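Local atomic coordinates of SsfS6 (Streptomyces sp. SF2575, PDB entry 4FZR), a protein that belongs to the GT-B clan, built from two Rossmann-like domains, and is related to the erythromycin biosynthesis protein CIII. Residues Ala38-Gly43 with Ala61-Ala66; Ala42-Leu47 with Asp390-Ile395. One frame throughout, in Å; residues are numbered along the deposited sequence.

Contact 1: residues Ala38-Gly43 with Ala61-Ala66; sequences ALRAAG and AGLPFA
R40, in the last turn of helix 33-41, has its CA 9.2 Å from the CA of L63, the nearest such pair between 38-43 and 61-66, so the backbones stay well apart and a long side chain has to span the interval. The arginine does this with CG anti to the backbone N (chi1 -156°) and the chain extended from there to NE, which carries the guanidinium out to the turn at G62-P64. There NH1 gives a weak hydrogen bond to the carbonyl O of G62, 2.8 Å away but bent to 126° at the hydrogen; the oxygen lies at the edge of the guanidinium, near its plane. A water adds a second path between the same two groups, accepting from R40 NH2 at 2.9 Å and donating weakly to G62 O at 3.3 Å. Both segments belong to the N-terminal Rossmann-like domain of the GT-B fold: helix 33-41 links strands 17-21 and 45-51, and helix 55-60 leads on to strand 65-67, one of the two outermost strands of the parallel sheet within this chain. G62, with positive phi, closes helix 55-60 in a Schellman motif, and the carbonyl that R40 reaches therefore belongs to a helix-ending residue. P64 covers one face of the guanidinium: its CD is 3.6 Å from R40 NH1, while its CG stands above the plane toward the rim. L63 brings CD2 to 4.0 Å from the same NH1, and elsewhere it packs on S36 and W37 of helix 33-41 and on V58 of helix 55-60. At the subunit interface, R40 also packs on P209 of the second subunit.

Contact 2: residues Ala42-Leu47 with Asp390-Ile395; sequences AGHEVL and DIVRLI
In this GT-B protein the C-terminal helix 388-395 packs back on the N-terminal Rossmann-like domain, and V392 is the residue through which it touches the alpha-beta turn at A42-H44. The two segments are 343 residues apart in the chain, yet the CA atoms of A42 and V392 come within 7.7 Å. The turn is a Schellman motif ending helix 33-41: G43, with positive phi, is its C-prime residue, and the chain then enters strand 45-51. Contact is made by one methyl group. V392 CG1, placed anti to the backbone N (chi1 171°), packs on A42 CB at 3.8 Å and also meets the rim of the H44 imidazole, lying near the ring plane rather than over a face. Above the centre of one face of that ring stands the carbonyl O of A42, 3.5 Å from the plane. The polar end of H44 is held by the same C-terminal region, since NE2 is hydrogen-bonded to E396, just beyond the helix segment. A42 also packs on A389 of the second subunit, so the valine contact borders the dimer interface. Within the helix, R393 makes a salt bridge one turn back to D390, its NH1 on the anti side of OD1 but about 21° out of the carboxylate plane, at a short and probably imprecise 2.5 Å.

Both contacts start from the end of helix 33-41 and share A42 and G43, but they leave it for different partners: contact 1 runs to the loop that leads into edge strand 65-67 of the same domain, contact 2 to the C-terminal helix. Their centres are 9 Å apart, and they touch where L39 CD2 and A38 CB pack on V392 CG2 and where L39 O meets H44 N in a probable hydrogen bond. Contact 1, partly buried, combines a weak, water-assisted hydrogen bond at a backbone carbonyl with packing of proline and leucine on the guanidinium. Contact 2 is smaller, buried and apolar across its segments. Each also reaches the second subunit.

Contact 1: residues Ala38-Gly43 with Ala61-Ala66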
# COMPACT_ATOMS: atom_id res chain seq x y z
N ALA A 38 -7.52 1.18 -2.93
CA ALA A 38 -8.39 1.09 -4.10
C ALA A 38 -8.83 2.49 -4.50
O ALA A 38 -8.91 2.82 -5.69
CB ALA A 38 -9.60 0.22 -3.79
N LEU A 39 -9.11 3.32 -3.50
CA LEU A 39 -9.46 4.71 -3.74
C LEU A 39 -8.28 5.46 -4.35
O LEU A 39 -8.43 6.17 -5.34
CB LEU A 39 -9.88 5.39 -2.43
CG LEU A 39 -11.18 4.87 -1.80
CD1 LEU A 39 -11.39 5.45 -0.40
CD2 LEU A 39 -12.37 5.17 -2.70
N ARG A 40 -7.12 5.29 -3.74
CA ARG A 40 -5.92 5.97 -4.21
C ARG A 40 -5.57 5.53 -5.62
O ARG A 40 -5.11 6.32 -6.44
CB ARG A 40 -4.76 5.68 -3.25
CG ARG A 40 -3.66 6.71 -3.27
CD ARG A 40 -2.75 6.54 -2.07
NE ARG A 40 -1.58 7.42 -2.13
CZ ARG A 40 -0.48 7.25 -1.39
NH1 ARG A 40 -0.39 6.24 -0.54
NH2 ARG A 40 0.53 8.10 -1.51
N ALA A 41 -5.79 4.25 -5.92
CA ALA A 41 -5.52 3.72 -7.25
C ALA A 41 -6.46 4.34 -8.28
O ALA A 41 -6.13 4.43 -9.46
CB ALA A 41 -5.66 2.22 -7.26
N ALA A 42 -7.63 4.76 -7.82
CA ALA A 42 -8.61 5.40 -8.69
C ALA A 42 -8.44 6.91 -8.72
O ALA A 42 -9.36 7.65 -9.07
CB ALA A 42 -10.02 5.04 -8.25
N GLY A 43 -7.25 7.38 -8.33
CA GLY A 43 -6.90 8.77 -8.49
C GLY A 43 -7.32 9.68 -7.35
O GLY A 43 -7.04 10.88 -7.37
N ALA A 61 1.69 0.34 5.58
CA ALA A 61 0.81 -0.11 4.50
C ALA A 61 0.94 0.80 3.28
O ALA A 61 0.24 0.62 2.28
CB ALA A 61 -0.64 -0.14 4.99
N GLY A 62 1.83 1.79 3.36
CA GLY A 62 2.10 2.68 2.26
C GLY A 62 1.11 3.82 2.16
O GLY A 62 0.95 4.42 1.10
N LEU A 63 0.44 4.13 3.27
CA LEU A 63 -0.61 5.15 3.27
C LEU A 63 -0.24 6.37 4.12
O LEU A 63 0.51 6.27 5.08
CB LEU A 63 -1.93 4.55 3.76
CG LEU A 63 -2.55 3.47 2.85
CD1 LEU A 63 -3.70 2.77 3.56
CD2 LEU A 63 -3.03 4.07 1.53
N PRO A 64 -0.78 7.55 3.75
CA PRO A 64 -0.57 8.78 4.52
C PRO A 64 -1.26 8.72 5.89
O PRO A 64 -2.37 8.22 5.98
CB PRO A 64 -1.23 9.86 3.65
CG PRO A 64 -1.32 9.27 2.29
CD PRO A 64 -1.53 7.81 2.51
N PHE A 65 -0.60 9.25 6.92
CA PHE A 65 -1.09 9.14 8.29
C PHE A 65 -1.17 10.48 9.02
O PHE A 65 -0.33 11.36 8.82
CB PHE A 65 -0.20 8.20 9.10
CG PHE A 65 -0.53 8.17 10.57
CD1 PHE A 65 -1.62 7.46 11.03
CD2 PHE A 65 0.25 8.87 11.49
CE1 PHE A 65 -1.94 7.43 12.38
CE2 PHE A 65 -0.06 8.84 12.84
CZ PHE A 65 -1.15 8.12 13.29
N ALA A 66 -2.18 10.62 9.88
CA ALA A 66 -2.31 11.78 10.76
C ALA A 66 -2.93 11.33 12.09
O ALA A 66 -3.93 10.62 12.09
CB ALA A 66 -3.18 12.85 10.11
O HOH W 1 2.04 7.56 0.94

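Contact 2: residues Ala42-Leu47 with Asp390-Ile395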
# COMPACT_ATOMS: atom_id res chain seq x y z
N ALA A 42 -7.63 4.76 -7.82
CA ALA A 42 -8.61 5.40 -8.69
C ALA A 42 -8.44 6.91 -8.72
O ALA A 42 -9.36 7.65 -9.07
CB ALA A 42 -10.02 5.04 -8.25
N GLY A 43 -7.25 7.38 -8.33
CA GLY A 43 -6.90 8.77 -8.49
C GLY A 43 -7.32 9.68 -7.35
O GLY A 43 -7.04 10.88 -7.37
N HIS A 44 -7.99 9.12 -6.35
CA HIS A 44 -8.50 9.92 -5.24
C HIS A 44 -7.41 10.19 -4.20
O HIS A 44 -6.37 9.54 -4.18
CB HIS A 44 -9.71 9.24 -4.61
CG HIS A 44 -10.76 8.86 -5.60
ND1 HIS A 44 -11.43 9.78 -6.37
CD2 HIS A 44 -11.23 7.64 -5.98
CE1 HIS A 44 -12.29 9.16 -7.16
NE2 HIS A 44 -12.18 7.86 -6.94
N GLU A 45 -7.65 11.18 -3.35
CA GLU A 45 -6.70 11.55 -2.31
C GLU A 45 -7.14 10.96 -0.97
O GLU A 45 -8.30 11.11 -0.58
CB GLU A 45 -6.59 13.07 -2.21
CG GLU A 45 -5.40 13.54 -1.41
CD GLU A 45 -5.10 15.01 -1.62
OE1 GLU A 45 -5.55 15.57 -2.65
OE2 GLU A 45 -4.42 15.61 -0.76
N VAL A 46 -6.22 10.31 -0.27
CA VAL A 46 -6.56 9.59 0.96
C VAL A 46 -5.67 10.00 2.13
O VAL A 46 -4.46 10.17 1.98
CB VAL A 46 -6.47 8.06 0.76
CG1 VAL A 46 -6.53 7.33 2.10
CG2 VAL A 46 -7.58 7.58 -0.16
N LEU A 47 -6.29 10.15 3.30
CA LEU A 47 -5.56 10.39 4.53
C LEU A 47 -6.16 9.53 5.63
O LEU A 47 -7.35 9.65 5.95
CB LEU A 47 -5.61 11.87 4.91
CG LEU A 47 -4.85 12.28 6.18
CD1 LEU A 47 -3.38 11.93 6.08
CD2 LEU A 47 -5.02 13.77 6.44
N ASP A 390 -14.26 -2.55 -7.47
CA ASP A 390 -15.65 -2.45 -7.90
C ASP A 390 -16.41 -1.47 -7.01
O ASP A 390 -17.16 -0.62 -7.50
CB ASP A 390 -16.36 -3.82 -7.86
CG ASP A 390 -15.77 -4.84 -8.83
OD1 ASP A 390 -15.23 -4.45 -9.88
OD2 ASP A 390 -15.86 -6.06 -8.54
N ILE A 391 -16.21 -1.59 -5.70
CA ILE A 391 -16.90 -0.74 -4.73
C ILE A 391 -16.55 0.75 -4.89
O ILE A 391 -17.39 1.61 -4.63
CB ILE A 391 -16.57 -1.17 -3.28
CG1 ILE A 391 -17.24 -2.51 -2.97
CG2 ILE A 391 -17.01 -0.09 -2.28
CD1 ILE A 391 -18.73 -2.54 -3.20
N VAL A 392 -15.33 1.03 -5.31
CA VAL A 392 -14.92 2.42 -5.52
C VAL A 392 -15.77 3.04 -6.63
O VAL A 392 -16.18 4.20 -6.53
CB VAL A 392 -13.42 2.54 -5.87
CG1 VAL A 392 -13.09 3.95 -6.30
CG2 VAL A 392 -12.56 2.13 -4.68
N ARG A 393 -16.04 2.27 -7.68
CA ARG A 393 -16.88 2.75 -8.77
C ARG A 393 -18.28 3.07 -8.25
O ARG A 393 -18.88 4.08 -8.63
CB ARG A 393 -16.95 1.72 -9.89
CG ARG A 393 -15.63 1.57 -10.62
CD ARG A 393 -15.69 0.50 -11.68
NE ARG A 393 -14.50 -0.36 -11.62
CZ ARG A 393 -14.53 -1.68 -11.39
NH1 ARG A 393 -15.67 -2.33 -11.18
NH2 ARG A 393 -13.39 -2.36 -11.35
N LEU A 394 -18.80 2.22 -7.38
CA LEU A 394 -20.07 2.48 -6.72
C LEU A 394 -20.01 3.80 -5.97
O LEU A 394 -20.86 4.67 -6.15
CB LEU A 394 -20.43 1.34 -5.75
CG LEU A 394 -21.30 0.21 -6.30
CD1 LEU A 394 -20.71 -0.38 -7.58
CD2 LEU A 394 -21.47 -0.87 -5.25
N ILE A 395 -18.99 3.95 -5.13
CA ILE A 395 -18.84 5.13 -4.29
C ILE A 395 -18.86 6.42 -5.11
O ILE A 395 -19.50 7.39 -4.73
CB ILE A 395 -17.52 5.08 -3.49
CG1 ILE A 395 -17.62 4.05 -2.37
CG2 ILE A 395 -17.19 6.46 -2.90
CD1 ILE A 395 -16.31 3.79 -1.65